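Side-chain contacts in putative acetyltransferase Ta0821 (Thermoplasma acidophilum DSM 1728, PDB 3C26), which probably transfers an acyl group to an acceptor molecule, as other members of the GNAT acetyltransferase family do: residues A[15-18]-A[19-22]; A[52-55]-A[56-60]; A[91-94]-A[95-98]; A[103-106]-A[107-111]. All coordinates share one frame; numbering follows the deposited sequence.

Contact 1 (A[15-18]-A[19-22]); sequences DIDE and IKTF
F22 folds its ring back on the last turn of the short helix 16-19, where its CD1 meets E18 O at 3.2 Å. One face of the ring lies against the backbone of I19, whose CA stands 3.8 Å above the plane, over the centre. The carboxylate of D15, by contrast, turns away from this turn; its OD2 accepts a hydrogen bond from the backbone N of S12 and forms a salt bridge with R66 NH2. At the end of the helix E18 O is gripped twice by T21. The hydroxyl OG1 donates to it at 2.6 Å and lies in the carbonyl plane. The backbone N of T21 donates to it too, at 3.0 Å, but from 51° out of that plane, so the two donors use different directions around one oxygen. The hydroxyl gets there because OG1 sits between the backbone N and the carbonyl carbon of its own residue (chi1 68°). A type I beta turn from I19 to F22 then leads the chain out of the helix. On the exposed flank K20 stretches alongside D17, its NZ making a 3.3 Å salt bridge with D17 OD1, while its CE passes 3.7 Å from I16 CG2. The apolar flank brings I19 CD1 to within 3.6 Å of D15 CB. I16 and I19 pack on V57 of helix 45-58, with I16 also on E54 and N58. D15 and E18 touch P71, I19 and F22 reach T74 of the same strand 70-79, and T21 and F22 border H93 after strand 85-92.

Contact 2 (A[52-55]-A[56-60]); sequences VIER and WVNDG
V52 and W56 form the tightly packed part of this last stretch of helix 45-58. One methyl of V52, CG2, lies over the face of the indole in a CH-pi contact, 3.8 Å from the centroid of the six-membered ring and 20° off its normal. Its closest ring atom is W56 CZ2, at 3.5 Å. W56 CG lies anti to its own carbonyl carbon, beside its backbone N (chi1 -74°), which lays the indole back along V52. Beneath this contact the backbone bond from W56 N to V52 O measures 3.0 Å. I53 adds a looser apolar touch, its CG1 4.4 Å from V57 CG2. The solvent side is different in kind: E54 and N58 run side by side, and the nearest approach of their side chains, E54 CG to N58 ND2, is 3.9 Å, with carboxylate and amide planes 38° apart. There the bond from D59 N to R55 O is weak, and G60, at positive phi, ends the helix in a Schellman motif. An alanine in place of W56 would probably leave V52 CG2 facing a gap and deprive H76 of the ring it stacks on. Around the helix, W56 and V57 touch V62 of strand 62-67, W56 also meets Y48 and V49 of its own helix, and I53 packs on I19 of helix 16-19.

Contact 3 (A[91-94]-A[95-98]); sequences RVHP and EYRG. With NO3 (nitrate ion), chain B.
The backbone N of Y96 turns back to H93 O at 2.9 Å (N-H...O 160°), closing a tight turn just after strand 85-92. In the GNAT fold this is the strand that leads into the loop before the next helix, a loop that in relatives binds the pyrophosphate of acetyl-CoA; the R97-G98 start of the loop here is consistent with that. Across the turn the H93 and Y96 rings stand perpendicular, with centroids 5.7 Å apart. H93 ND1 lies in the plane of the tyrosine ring at its edge, 3.6 Å from Y96 CD1. H93 reaches there because its CG is anti to the backbone N (chi1 177°). A bend about the CG-CD bond (chi3 -72°) folds the R97 guanidinium over P94, whose CB lies over one of its faces. R97 CG also comes within 4.3 Å of V92 CG2. G98 then takes a positive phi, where a CB would collide with the carbonyl O of R97. R91 lies well clear of the turn, its NH1 in a salt bridge with D50. The R91 guanidinium edge holds a nitrate ion, probably from the crystallisation liquor, whose N lies in the guanidinium plane: R91 NE donates to O1 at 2.8 Å, and R91 NH2 to O2 at 3.0 Å.

Contact 4 (A[103-106]-A[107-111]); sequences MSIM and QETIQ
T109 grips I105 O twice on helix 101-113, the helix of the beta-alpha-beta unit formed with strands 85-92 and 119-125. The backbone N of T109 donates a hydrogen bond to I105 O at 2.9 Å, and its hydroxyl OG1 does so at 2.8 Å, the two arriving from opposite faces of the carbonyl plane. Placing OG1 beside its own backbone N (chi1 -62°) turns the hydroxyl back along the helix. A valine in place of T109 would probably leave I105 O with a single donor from this turn and the hydroxyl bond lost. The neighbouring turns carry ordinary helical bonds, Q107 N to M103 O and I110 N to M106 O among them. S104 OG is satisfied by R100 O. The apolar contacts face the sheet and helix 129-138: M106, a selenomethionine, packs on L87, L90 and I75, and on L138, while T109 touches F8, L87, I75 and M77. I110 lays its CG1 3.3 Å from M106 O. On the exposed flank Q107 crosses M103, also a selenomethionine: Q107 CG lies 3.1 Å from M103 O, and Q107 OE1 3.4 Å from M103 CG.

In the fold
Contacts 1, 2 and 4 are half buried, each with an apolar flank against a sheet or helix and a polar one toward solvent, whereas contact 3 lies at the surface. Contacts 1 and 2 pack directly on each other through I16, I19, I53, E54 and V57; F22 of contact 1 rests against R91, V92 and H93 of contact 3, and I53 of contact 2 reaches R91 too. Contact 4 touches none of the others; about 6 Å separates its nearest atoms from contact 3. In chemistry, a threonine hydroxyl doubles up on a backbone carbonyl in contacts 1 and 4, contact 2 relies on a methyl over an indole, and in contact 3 an arginine beside the turn hydrogen-bonds a nitrate.

Contact 1 (A[15-18]-A[19-22])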
ATOM      1  N   ASP A  15      -6.029 -34.331   0.424  1.00 25.69           N
ATOM      2  CA  ASP A  15      -6.238 -33.073   1.162  1.00 24.76           C
ATOM      3  C   ASP A  15      -6.417 -31.899   0.219  1.00 24.54           C
ATOM      4  O   ASP A  15      -6.770 -30.807   0.648  1.00 23.59           O
ATOM      5  CB  ASP A  15      -5.024 -32.733   2.060  1.00 25.74           C
ATOM      6  CG  ASP A  15      -4.757 -33.774   3.131  1.00 23.97           C
ATOM      7  OD1 ASP A  15      -5.712 -34.279   3.727  1.00 25.37           O
ATOM      8  OD2 ASP A  15      -3.572 -34.029   3.429  1.00 22.35           O
ATOM      9  N   ILE A  16      -6.206 -32.133  -1.073  1.00 24.22           N
ATOM     10  CA  ILE A  16      -6.160 -31.031  -2.056  1.00 23.92           C
ATOM     11  C   ILE A  16      -7.455 -30.225  -2.160  1.00 23.51           C
ATOM     12  O   ILE A  16      -7.424 -29.010  -2.259  1.00 21.42           O
ATOM     13  CB  ILE A  16      -5.694 -31.473  -3.451  1.00 24.66           C
ATOM     14  CG1 ILE A  16      -4.246 -31.975  -3.359  1.00 27.38           C
ATOM     15  CG2 ILE A  16      -5.664 -30.299  -4.428  1.00 23.78           C
ATOM     16  CD1 ILE A  16      -3.642 -32.478  -4.743  1.00 31.39           C
ATOM     17  N   ASP A  17      -8.587 -30.904  -2.133  1.00 23.21           N
ATOM     18  CA  ASP A  17      -9.849 -30.182  -2.281  1.00 24.33           C
ATOM     19  C   ASP A  17     -10.068 -29.208  -1.125  1.00 23.54           C
ATOM     20  O   ASP A  17     -10.595 -28.114  -1.290  1.00 23.08           O
ATOM     21  CB  ASP A  17     -11.038 -31.129  -2.400  1.00 25.30           C
ATOM     22  CG  ASP A  17     -11.322 -31.550  -3.823  1.00 27.12           C
ATOM     23  OD1 ASP A  17     -10.691 -31.034  -4.775  1.00 28.82           O
ATOM     24  OD2 ASP A  17     -12.231 -32.399  -3.982  1.00 31.08           O
ATOM     25  N   GLU A  18      -9.594 -29.602   0.050  1.00 23.82           N
ATOM     26  CA  GLU A  18      -9.745 -28.778   1.247  1.00 22.81           C
ATOM     27  C   GLU A  18      -8.739 -27.663   1.188  1.00 21.75           C
ATOM     28  O   GLU A  18      -9.066 -26.520   1.371  1.00 19.96           O
ATOM     29  CB  GLU A  18      -9.606 -29.603   2.522  1.00 23.59           C
ATOM     30  CG  GLU A  18     -10.861 -30.422   2.773  1.00 24.75           C
ATOM     31  CD  GLU A  18     -10.648 -31.618   3.642  1.00 27.31           C
ATOM     32  OE1 GLU A  18     -10.123 -32.652   3.156  1.00 29.69           O
ATOM     33  OE2 GLU A  18     -11.059 -31.558   4.813  1.00 31.66           O
ATOM     34  N   ILE A  19      -7.521 -28.038   0.835  1.00 22.08           N
ATOM     35  CA  ILE A  19      -6.410 -27.120   0.759  1.00 22.47           C
ATOM     36  C   ILE A  19      -6.697 -25.958  -0.200  1.00 22.69           C
ATOM     37  O   ILE A  19      -6.319 -24.814   0.052  1.00 21.12           O
ATOM     38  CB  ILE A  19      -5.079 -27.819   0.357  1.00 22.37           C
ATOM     39  CG1 ILE A  19      -4.581 -28.701   1.530  1.00 24.25           C
ATOM     40  CG2 ILE A  19      -4.049 -26.754  -0.018  1.00 21.73           C
ATOM     41  CD1 ILE A  19      -3.344 -29.662   1.227  1.00 21.65           C
ATOM     42  N   LYS A  20      -7.388 -26.280  -1.282  1.00 22.19           N
ATOM     43  CA  LYS A  20      -7.703 -25.285  -2.320  1.00 22.25           C
ATOM     44  C   LYS A  20      -8.591 -24.181  -1.822  1.00 22.33           C
ATOM     45  O   LYS A  20      -8.628 -23.130  -2.434  1.00 21.60           O
ATOM     46  CB  LYS A  20      -8.404 -25.897  -3.542  1.00 22.79           C
ATOM     47  CG  LYS A  20      -7.534 -26.544  -4.599  1.00 25.41           C
ATOM     48  CD  LYS A  20      -8.423 -27.602  -5.255  1.00 28.57           C
ATOM     49  CE  LYS A  20      -7.893 -28.245  -6.482  1.00 31.55           C
ATOM     50  NZ  LYS A  20      -8.914 -29.349  -6.932  1.00 30.81           N
ATOM     51  N   THR A  21      -9.297 -24.422  -0.721  1.00 22.33           N
ATOM     52  CA  THR A  21     -10.177 -23.402  -0.089  1.00 21.95           C
ATOM     53  C   THR A  21      -9.492 -22.537   0.987  1.00 21.66           C
ATOM     54  O   THR A  21     -10.055 -21.574   1.523  1.00 20.96           O
ATOM     55  CB  THR A  21     -11.382 -24.045   0.559  1.00 23.11           C
ATOM     56  OG1 THR A  21     -10.948 -24.818   1.690  1.00 24.32           O
ATOM     57  CG2 THR A  21     -12.166 -24.913  -0.488  1.00 21.45           C
ATOM     58  N   PHE A  22      -8.253 -22.873   1.280  1.00 20.88           N
ATOM     59  CA  PHE A  22      -7.457 -22.133   2.281  1.00 21.06           C
ATOM     60  C   PHE A  22      -6.977 -20.775   1.694  1.00 21.81           C
ATOM     61  O   PHE A  22      -6.766 -20.642   0.475  1.00 19.71           O
ATOM     62  CB  PHE A  22      -6.209 -22.949   2.686  1.00 21.15           C
ATOM     63  CG  PHE A  22      -6.474 -24.223   3.501  1.00 19.49           C
ATOM     64  CD1 PHE A  22      -7.732 -24.716   3.701  1.00 17.37           C
ATOM     65  CD2 PHE A  22      -5.407 -24.956   4.009  1.00 18.76           C
ATOM     66  CE1 PHE A  22      -7.928 -25.926   4.385  1.00 20.89           C
ATOM     67  CE2 PHE A  22      -5.605 -26.094   4.720  1.00 18.34           C
ATOM     68  CZ  PHE A  22      -6.871 -26.602   4.895  1.00 19.28           C
TER

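Contact 2 (A[52-55]-A[56-60])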
ATOM      1  N   VAL A  52       0.995 -23.064  -7.884  1.00 22.79           N
ATOM      2  CA  VAL A  52       1.909 -24.216  -7.645  1.00 22.22           C
ATOM      3  C   VAL A  52       1.574 -25.127  -6.437  1.00 22.89           C
ATOM      4  O   VAL A  52       2.143 -26.187  -6.256  1.00 22.49           O
ATOM      5  CB  VAL A  52       3.361 -23.717  -7.472  1.00 22.17           C
ATOM      6  CG1 VAL A  52       3.885 -23.123  -8.739  1.00 23.34           C
ATOM      7  CG2 VAL A  52       3.466 -22.723  -6.351  1.00 20.71           C
ATOM      8  N   ILE A  53       0.620 -24.708  -5.624  1.00 23.13           N
ATOM      9  CA  ILE A  53       0.347 -25.404  -4.353  1.00 23.68           C
ATOM     10  C   ILE A  53      -0.080 -26.855  -4.559  1.00 23.13           C
ATOM     11  O   ILE A  53       0.236 -27.697  -3.735  1.00 23.23           O
ATOM     12  CB  ILE A  53      -0.681 -24.633  -3.450  1.00 23.57           C
ATOM     13  CG1 ILE A  53      -0.688 -25.243  -2.017  1.00 26.44           C
ATOM     14  CG2 ILE A  53      -2.052 -24.615  -4.118  1.00 26.37           C
ATOM     15  CD1 ILE A  53      -1.299 -24.344  -0.884  1.00 25.08           C
ATOM     16  N   GLU A  54      -0.830 -27.127  -5.627  1.00 22.50           N
ATOM     17  CA  GLU A  54      -1.285 -28.502  -5.920  1.00 22.32           C
ATOM     18  C   GLU A  54      -0.083 -29.391  -6.221  1.00 22.38           C
ATOM     19  O   GLU A  54       0.031 -30.526  -5.675  1.00 21.61           O
ATOM     20  CB  GLU A  54      -2.335 -28.556  -7.039  1.00 23.02           C
ATOM     21  CG  GLU A  54      -2.843 -29.983  -7.210  1.00 25.40           C
ATOM     22  CD  GLU A  54      -4.003 -30.102  -8.170  1.00 29.22           C
ATOM     23  OE1 GLU A  54      -4.369 -29.108  -8.812  1.00 32.20           O
ATOM     24  OE2 GLU A  54      -4.564 -31.209  -8.263  1.00 32.86           O
ATOM     25  N   ARG A  55       0.851 -28.829  -7.000  1.00 22.09           N
ATOM     26  CA  ARG A  55       2.118 -29.503  -7.360  1.00 23.70           C
ATOM     27  C   ARG A  55       2.931 -29.834  -6.116  1.00 23.46           C
ATOM     28  O   ARG A  55       3.429 -30.947  -5.925  1.00 23.05           O
ATOM     29  CB  ARG A  55       2.960 -28.679  -8.353  1.00 25.07           C
ATOM     30  CG  ARG A  55       2.575 -28.941  -9.807  1.00 32.56           C
ATOM     31  CD  ARG A  55       3.253 -28.048 -10.847  1.00 37.89           C
ATOM     32  NE  ARG A  55       2.652 -26.706 -10.976  1.00 40.34           N
ATOM     33  CZ  ARG A  55       3.190 -25.732 -11.701  1.00 44.22           C
ATOM     34  NH1 ARG A  55       4.340 -25.939 -12.337  1.00 46.50           N
ATOM     35  NH2 ARG A  55       2.610 -24.541 -11.776  1.00 46.47           N
ATOM     36  N   TRP A  56       3.024 -28.848  -5.243  1.00 23.04           N
ATOM     37  CA  TRP A  56       3.736 -29.013  -3.993  1.00 23.24           C
ATOM     38  C   TRP A  56       3.192 -30.134  -3.161  1.00 23.94           C
ATOM     39  O   TRP A  56       3.951 -30.900  -2.618  1.00 23.72           O
ATOM     40  CB  TRP A  56       3.652 -27.738  -3.136  1.00 23.45           C
ATOM     41  CG  TRP A  56       4.513 -26.581  -3.636  1.00 21.69           C
ATOM     42  CD1 TRP A  56       5.562 -26.661  -4.504  1.00 23.52           C
ATOM     43  CD2 TRP A  56       4.468 -25.225  -3.195  1.00 21.67           C
ATOM     44  NE1 TRP A  56       6.152 -25.440  -4.647  1.00 23.01           N
ATOM     45  CE2 TRP A  56       5.489 -24.534  -3.862  1.00 20.43           C
ATOM     46  CE3 TRP A  56       3.654 -24.521  -2.296  1.00 24.54           C
ATOM     47  CZ2 TRP A  56       5.726 -23.172  -3.658  1.00 21.21           C
ATOM     48  CZ3 TRP A  56       3.894 -23.158  -2.113  1.00 19.72           C
ATOM     49  CH2 TRP A  56       4.922 -22.516  -2.763  1.00 18.85           C
ATOM     50  N   VAL A  57       1.865 -30.137  -3.000  1.00 24.33           N
ATOM     51  CA  VAL A  57       1.156 -31.162  -2.204  1.00 24.99           C
ATOM     52  C   VAL A  57       1.471 -32.534  -2.757  1.00 25.56           C
ATOM     53  O   VAL A  57       1.769 -33.474  -2.031  1.00 24.26           O
ATOM     54  CB  VAL A  57      -0.413 -30.947  -2.134  1.00 25.42           C
ATOM     55  CG1 VAL A  57      -1.079 -32.109  -1.408  1.00 23.76           C
ATOM     56  CG2 VAL A  57      -0.753 -29.592  -1.466  1.00 23.83           C
ATOM     57  N   ASN A  58       1.432 -32.622  -4.074  1.00 27.06           N
ATOM     58  CA  ASN A  58       1.713 -33.883  -4.780  1.00 26.92           C
ATOM     59  C   ASN A  58       3.172 -34.328  -4.671  1.00 27.91           C
ATOM     60  O   ASN A  58       3.465 -35.513  -4.739  1.00 26.59           O
ATOM     61  CB  ASN A  58       1.289 -33.787  -6.245  1.00 27.13           C
ATOM     62  CG  ASN A  58      -0.210 -33.961  -6.421  1.00 27.40           C
ATOM     63  OD1 ASN A  58      -0.807 -34.786  -5.754  1.00 30.08           O
ATOM     64  ND2 ASN A  58      -0.797 -33.254  -7.375  1.00 30.19           N
ATOM     65  N   ASP A  59       4.068 -33.363  -4.467  1.00 28.90           N
ATOM     66  CA  ASP A  59       5.522 -33.650  -4.373  1.00 29.79           C
ATOM     67  C   ASP A  59       5.909 -34.006  -2.941  1.00 29.17           C
ATOM     68  O   ASP A  59       7.042 -34.351  -2.661  1.00 29.16           O
ATOM     69  CB  ASP A  59       6.391 -32.446  -4.754  1.00 31.14           C
ATOM     70  CG  ASP A  59       6.299 -32.062  -6.224  1.00 36.19           C
ATOM     71  OD1 ASP A  59       5.744 -32.835  -7.050  1.00 40.92           O
ATOM     72  OD2 ASP A  59       6.810 -30.946  -6.541  1.00 41.25           O
ATOM     73  N   GLY A  60       4.973 -33.840  -2.024  1.00 27.64           N
ATOM     74  CA  GLY A  60       5.243 -34.108  -0.599  1.00 27.13           C
ATOM     75  C   GLY A  60       5.916 -32.998   0.190  1.00 25.99           C
ATOM     76  O   GLY A  60       6.513 -33.258   1.216  1.00 26.62           O
TER

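Contact 3 (A[91-94]-A[95-98])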
ATOM      1  N   ARG A  91      -1.170 -20.984   4.808  1.00 21.81           N
ATOM      2  CA  ARG A  91      -2.615 -20.794   4.571  1.00 21.10           C
ATOM      3  C   ARG A  91      -3.442 -21.529   5.587  1.00 21.47           C
ATOM      4  O   ARG A  91      -3.043 -22.537   6.137  1.00 21.61           O
ATOM      5  CB  ARG A  91      -2.987 -21.223   3.146  1.00 21.08           C
ATOM      6  CG  ARG A  91      -2.374 -20.293   2.116  1.00 21.62           C
ATOM      7  CD  ARG A  91      -2.785 -20.631   0.687  1.00 21.39           C
ATOM      8  NE  ARG A  91      -2.231 -19.674  -0.260  1.00 20.95           N
ATOM      9  CZ  ARG A  91      -2.622 -19.542  -1.526  1.00 18.07           C
ATOM     10  NH1 ARG A  91      -3.552 -20.328  -2.044  1.00 19.79           N
ATOM     11  NH2 ARG A  91      -2.120 -18.584  -2.274  1.00 20.74           N
ATOM     12  N   VAL A  92      -4.600 -20.951   5.863  1.00 21.33           N
ATOM     13  CA  VAL A  92      -5.540 -21.497   6.806  1.00 21.26           C
ATOM     14  C   VAL A  92      -6.947 -21.530   6.157  1.00 22.13           C
ATOM     15  O   VAL A  92      -7.321 -20.726   5.252  1.00 20.73           O
ATOM     16  CB  VAL A  92      -5.580 -20.693   8.146  1.00 21.37           C
ATOM     17  CG1 VAL A  92      -4.128 -20.535   8.767  1.00 19.08           C
ATOM     18  CG2 VAL A  92      -6.260 -19.313   7.954  1.00 22.61           C
ATOM     19  N   HIS A  93      -7.699 -22.509   6.622  1.00 22.49           N
ATOM     20  CA  HIS A  93      -9.092 -22.605   6.274  1.00 24.28           C
ATOM     21  C   HIS A  93      -9.767 -21.298   6.750  1.00 24.61           C
ATOM     22  O   HIS A  93      -9.454 -20.781   7.803  1.00 23.30           O
ATOM     23  CB  HIS A  93      -9.733 -23.811   6.944  1.00 25.70           C
ATOM     24  CG  HIS A  93     -11.199 -23.898   6.670  1.00 30.15           C
ATOM     25  ND1 HIS A  93     -12.135 -23.201   7.403  1.00 31.50           N
ATOM     26  CD2 HIS A  93     -11.883 -24.524   5.681  1.00 37.32           C
ATOM     27  CE1 HIS A  93     -13.338 -23.443   6.912  1.00 37.39           C
ATOM     28  NE2 HIS A  93     -13.214 -24.240   5.865  1.00 37.55           N
ATOM     29  N   PRO A  94     -10.714 -20.762   5.978  1.00 25.79           N
ATOM     30  CA  PRO A  94     -11.213 -19.426   6.304  1.00 26.69           C
ATOM     31  C   PRO A  94     -11.948 -19.288   7.633  1.00 26.42           C
ATOM     32  O   PRO A  94     -11.999 -18.204   8.205  1.00 27.03           O
ATOM     33  CB  PRO A  94     -12.114 -19.098   5.130  1.00 27.04           C
ATOM     34  CG  PRO A  94     -11.689 -19.987   4.082  1.00 27.65           C
ATOM     35  CD  PRO A  94     -11.249 -21.240   4.709  1.00 26.14           C
ATOM     36  N   GLU A  95     -12.441 -20.397   8.142  1.00 26.07           N
ATOM     37  CA  GLU A  95     -13.103 -20.437   9.485  1.00 26.48           C
ATOM     38  C   GLU A  95     -12.133 -20.221  10.630  1.00 26.20           C
ATOM     39  O   GLU A  95     -12.538 -19.982  11.761  1.00 24.57           O
ATOM     40  CB  GLU A  95     -13.756 -21.804   9.721  1.00 27.46           C
ATOM     41  CG  GLU A  95     -14.920 -22.051   8.865  1.00 31.79           C
ATOM     42  CD  GLU A  95     -16.169 -21.485   9.465  1.00 39.51           C
ATOM     43  OE1 GLU A  95     -16.641 -22.065  10.486  1.00 43.44           O
ATOM     44  OE2 GLU A  95     -16.685 -20.474   8.911  1.00 43.11           O
ATOM     45  N   TYR A  96     -10.837 -20.289  10.331  1.00 24.65           N
ATOM     46  CA  TYR A  96      -9.820 -20.262  11.395  1.00 25.47           C
ATOM     47  C   TYR A  96      -8.991 -18.984  11.389  1.00 27.44           C
ATOM     48  O   TYR A  96      -7.972 -18.847  12.078  1.00 27.81           O
ATOM     49  CB  TYR A  96      -8.879 -21.455  11.253  1.00 25.21           C
ATOM     50  CG  TYR A  96      -9.509 -22.812  11.501  1.00 24.46           C
ATOM     51  CD1 TYR A  96     -10.370 -23.405  10.568  1.00 25.32           C
ATOM     52  CD2 TYR A  96      -9.236 -23.519  12.673  1.00 25.96           C
ATOM     53  CE1 TYR A  96     -10.925 -24.656  10.811  1.00 25.18           C
ATOM     54  CE2 TYR A  96      -9.795 -24.756  12.905  1.00 25.70           C
ATOM     55  CZ  TYR A  96     -10.626 -25.323  11.979  1.00 24.85           C
ATOM     56  OH  TYR A  96     -11.165 -26.583  12.246  1.00 26.78           O
ATOM     57  N   ARG A  97      -9.442 -18.034  10.600  1.00 29.33           N
ATOM     58  CA  ARG A  97      -8.759 -16.733  10.556  1.00 31.45           C
ATOM     59  C   ARG A  97      -8.808 -16.092  11.934  1.00 32.00           C
ATOM     60  O   ARG A  97      -9.834 -16.132  12.617  1.00 32.45           O
ATOM     61  CB  ARG A  97      -9.388 -15.789   9.519  1.00 31.47           C
ATOM     62  CG  ARG A  97      -9.284 -16.288   8.141  1.00 34.09           C
ATOM     63  CD  ARG A  97      -9.931 -15.348   7.154  1.00 40.36           C
ATOM     64  NE  ARG A  97     -11.375 -15.413   7.299  1.00 43.29           N
ATOM     65  CZ  ARG A  97     -12.228 -14.933   6.415  1.00 47.76           C
ATOM     66  NH1 ARG A  97     -11.773 -14.381   5.297  1.00 50.50           N
ATOM     67  NH2 ARG A  97     -13.531 -15.030   6.636  1.00 47.64           N
ATOM     68  N   GLY A  98      -7.685 -15.503  12.337  1.00 34.00           N
ATOM     69  CA  GLY A  98      -7.607 -14.807  13.633  1.00 34.19           C
ATOM     70  C   GLY A  98      -7.226 -15.755  14.753  1.00 34.62           C
ATOM     71  O   GLY A  98      -7.011 -15.359  15.890  1.00 34.87           O
TER
HETATM   72  N   NO3 B 266       0.473 -17.277   0.013  1.00 25.36           N
HETATM   73  O1  NO3 B 266       0.075 -18.434   0.624  1.00 26.16           O
HETATM   74  O2  NO3 B 266      -0.349 -16.670  -0.878  1.00 27.41           O
HETATM   75  O3  NO3 B 266       1.649 -16.683   0.356  1.00 25.36           O

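Contact 4 (A[103-106]-A[107-111])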
HETATM    1  N   MSE A 103       0.882 -19.400  14.048  1.00 25.45           N
HETATM    2  CA  MSE A 103       1.912 -19.622  15.033  1.00 26.23           C
HETATM    3  C   MSE A 103       2.170 -21.097  15.327  1.00 25.43           C
HETATM    4  O   MSE A 103       3.302 -21.529  15.407  1.00 26.17           O
HETATM    5  CB  MSE A 103       1.495 -18.917  16.285  1.00 27.36           C
HETATM    6  CG  MSE A 103       2.017 -19.533  17.518  1.00 33.26           C
HETATM    7 SE   MSE A 103       2.345 -18.019  18.582  0.75 45.50          SE
HETATM    8  CE  MSE A 103       4.039 -17.774  17.610  1.00 42.09           C
ATOM      9  N   SER A 104       1.111 -21.881  15.406  1.00 24.62           N
ATOM     10  CA  SER A 104       1.244 -23.298  15.782  1.00 24.79           C
ATOM     11  C   SER A 104       1.926 -24.040  14.697  1.00 23.10           C
ATOM     12  O   SER A 104       2.767 -24.853  14.952  1.00 24.28           O
ATOM     13  CB  SER A 104      -0.097 -23.982  16.042  1.00 25.33           C
ATOM     14  OG  SER A 104      -0.789 -23.305  17.090  1.00 29.02           O
ATOM     15  N   ILE A 105       1.537 -23.779  13.472  1.00 23.10           N
ATOM     16  CA  ILE A 105       2.147 -24.508  12.348  1.00 24.00           C
ATOM     17  C   ILE A 105       3.612 -24.124  12.213  1.00 23.77           C
ATOM     18  O   ILE A 105       4.420 -24.946  11.911  1.00 25.01           O
ATOM     19  CB  ILE A 105       1.381 -24.397  10.997  1.00 24.02           C
ATOM     20  CG1 ILE A 105       1.780 -25.612  10.160  1.00 23.90           C
ATOM     21  CG2 ILE A 105       1.611 -23.033  10.256  1.00 24.21           C
ATOM     22  CD1 ILE A 105       0.865 -25.890   9.009  1.00 23.75           C
HETATM   23  N   MSE A 106       3.945 -22.884  12.497  1.00 24.83           N
HETATM   24  CA  MSE A 106       5.349 -22.414  12.440  1.00 24.10           C
HETATM   25  C   MSE A 106       6.189 -23.049  13.554  1.00 24.01           C
HETATM   26  O   MSE A 106       7.360 -23.484  13.358  1.00 23.60           O
HETATM   27  CB  MSE A 106       5.432 -20.877  12.540  1.00 25.31           C
HETATM   28  CG  MSE A 106       4.975 -20.154  11.260  1.00 26.68           C
HETATM   29 SE   MSE A 106       6.178 -20.584   9.759  0.75 30.43          SE
HETATM   30  CE  MSE A 106       7.837 -19.992  10.615  1.00 24.98           C
ATOM     31  N   GLN A 107       5.607 -23.102  14.740  1.00 22.64           N
ATOM     32  CA  GLN A 107       6.298 -23.782  15.867  1.00 22.89           C
ATOM     33  C   GLN A 107       6.522 -25.281  15.582  1.00 22.58           C
ATOM     34  O   GLN A 107       7.577 -25.829  15.895  1.00 21.42           O
ATOM     35  CB  GLN A 107       5.568 -23.592  17.179  1.00 22.56           C
ATOM     36  CG  GLN A 107       5.457 -22.152  17.601  1.00 26.10           C
ATOM     37  CD  GLN A 107       4.631 -21.978  18.858  1.00 28.89           C
ATOM     38  OE1 GLN A 107       3.432 -22.297  18.888  1.00 36.05           O
ATOM     39  NE2 GLN A 107       5.238 -21.432  19.874  1.00 28.20           N
ATOM     40  N   GLU A 108       5.527 -25.945  14.998  1.00 22.79           N
ATOM     41  CA  GLU A 108       5.700 -27.346  14.656  1.00 23.01           C
ATOM     42  C   GLU A 108       6.761 -27.461  13.608  1.00 23.01           C
ATOM     43  O   GLU A 108       7.586 -28.374  13.638  1.00 24.02           O
ATOM     44  CB  GLU A 108       4.416 -27.957  14.106  1.00 23.94           C
ATOM     45  CG  GLU A 108       3.341 -27.988  15.086  1.00 26.45           C
ATOM     46  CD  GLU A 108       3.489 -29.118  16.079  1.00 31.16           C
ATOM     47  OE1 GLU A 108       4.354 -30.008  15.887  1.00 33.19           O
ATOM     48  OE2 GLU A 108       2.700 -29.127  17.050  1.00 34.32           O
ATOM     49  N   THR A 109       6.712 -26.552  12.641  1.00 23.16           N
ATOM     50  CA  THR A 109       7.725 -26.528  11.569  1.00 21.97           C
ATOM     51  C   THR A 109       9.168 -26.311  12.122  1.00 22.63           C
ATOM     52  O   THR A 109      10.116 -27.000  11.721  1.00 20.73           O
ATOM     53  CB  THR A 109       7.378 -25.487  10.475  1.00 22.61           C
ATOM     54  OG1 THR A 109       6.128 -25.838   9.872  1.00 21.43           O
ATOM     55  CG2 THR A 109       8.454 -25.406   9.361  1.00 19.65           C
ATOM     56  N   ILE A 110       9.346 -25.391  13.071  1.00 22.56           N
ATOM     57  CA  ILE A 110      10.712 -25.124  13.581  1.00 22.52           C
ATOM     58  C   ILE A 110      11.262 -26.361  14.248  1.00 22.70           C
ATOM     59  O   ILE A 110      12.428 -26.724  14.075  1.00 22.99           O
ATOM     60  CB  ILE A 110      10.756 -23.897  14.535  1.00 22.33           C
ATOM     61  CG1 ILE A 110      10.478 -22.626  13.700  1.00 23.32           C
ATOM     62  CG2 ILE A 110      12.114 -23.802  15.278  1.00 22.64           C
ATOM     63  CD1 ILE A 110       9.938 -21.468  14.485  1.00 19.23           C
ATOM     64  N   GLN A 111      10.389 -27.039  14.967  1.00 24.14           N
ATOM     65  CA  GLN A 111      10.755 -28.249  15.709  1.00 25.09           C
ATOM     66  C   GLN A 111      11.090 -29.380  14.750  1.00 25.02           C
ATOM     67  O   GLN A 111      12.105 -30.053  14.885  1.00 25.29           O
ATOM     68  CB  GLN A 111       9.659 -28.669  16.690  1.00 25.67           C
ATOM     69  CG  GLN A 111       9.904 -30.061  17.249  1.00 30.01           C
ATOM     70  CD  GLN A 111       9.590 -30.198  18.737  1.00 36.61           C
ATOM     71  OE1 GLN A 111       9.090 -29.269  19.367  1.00 42.99           O
ATOM     72  NE2 GLN A 111       9.913 -31.350  19.307  1.00 39.78           N
TER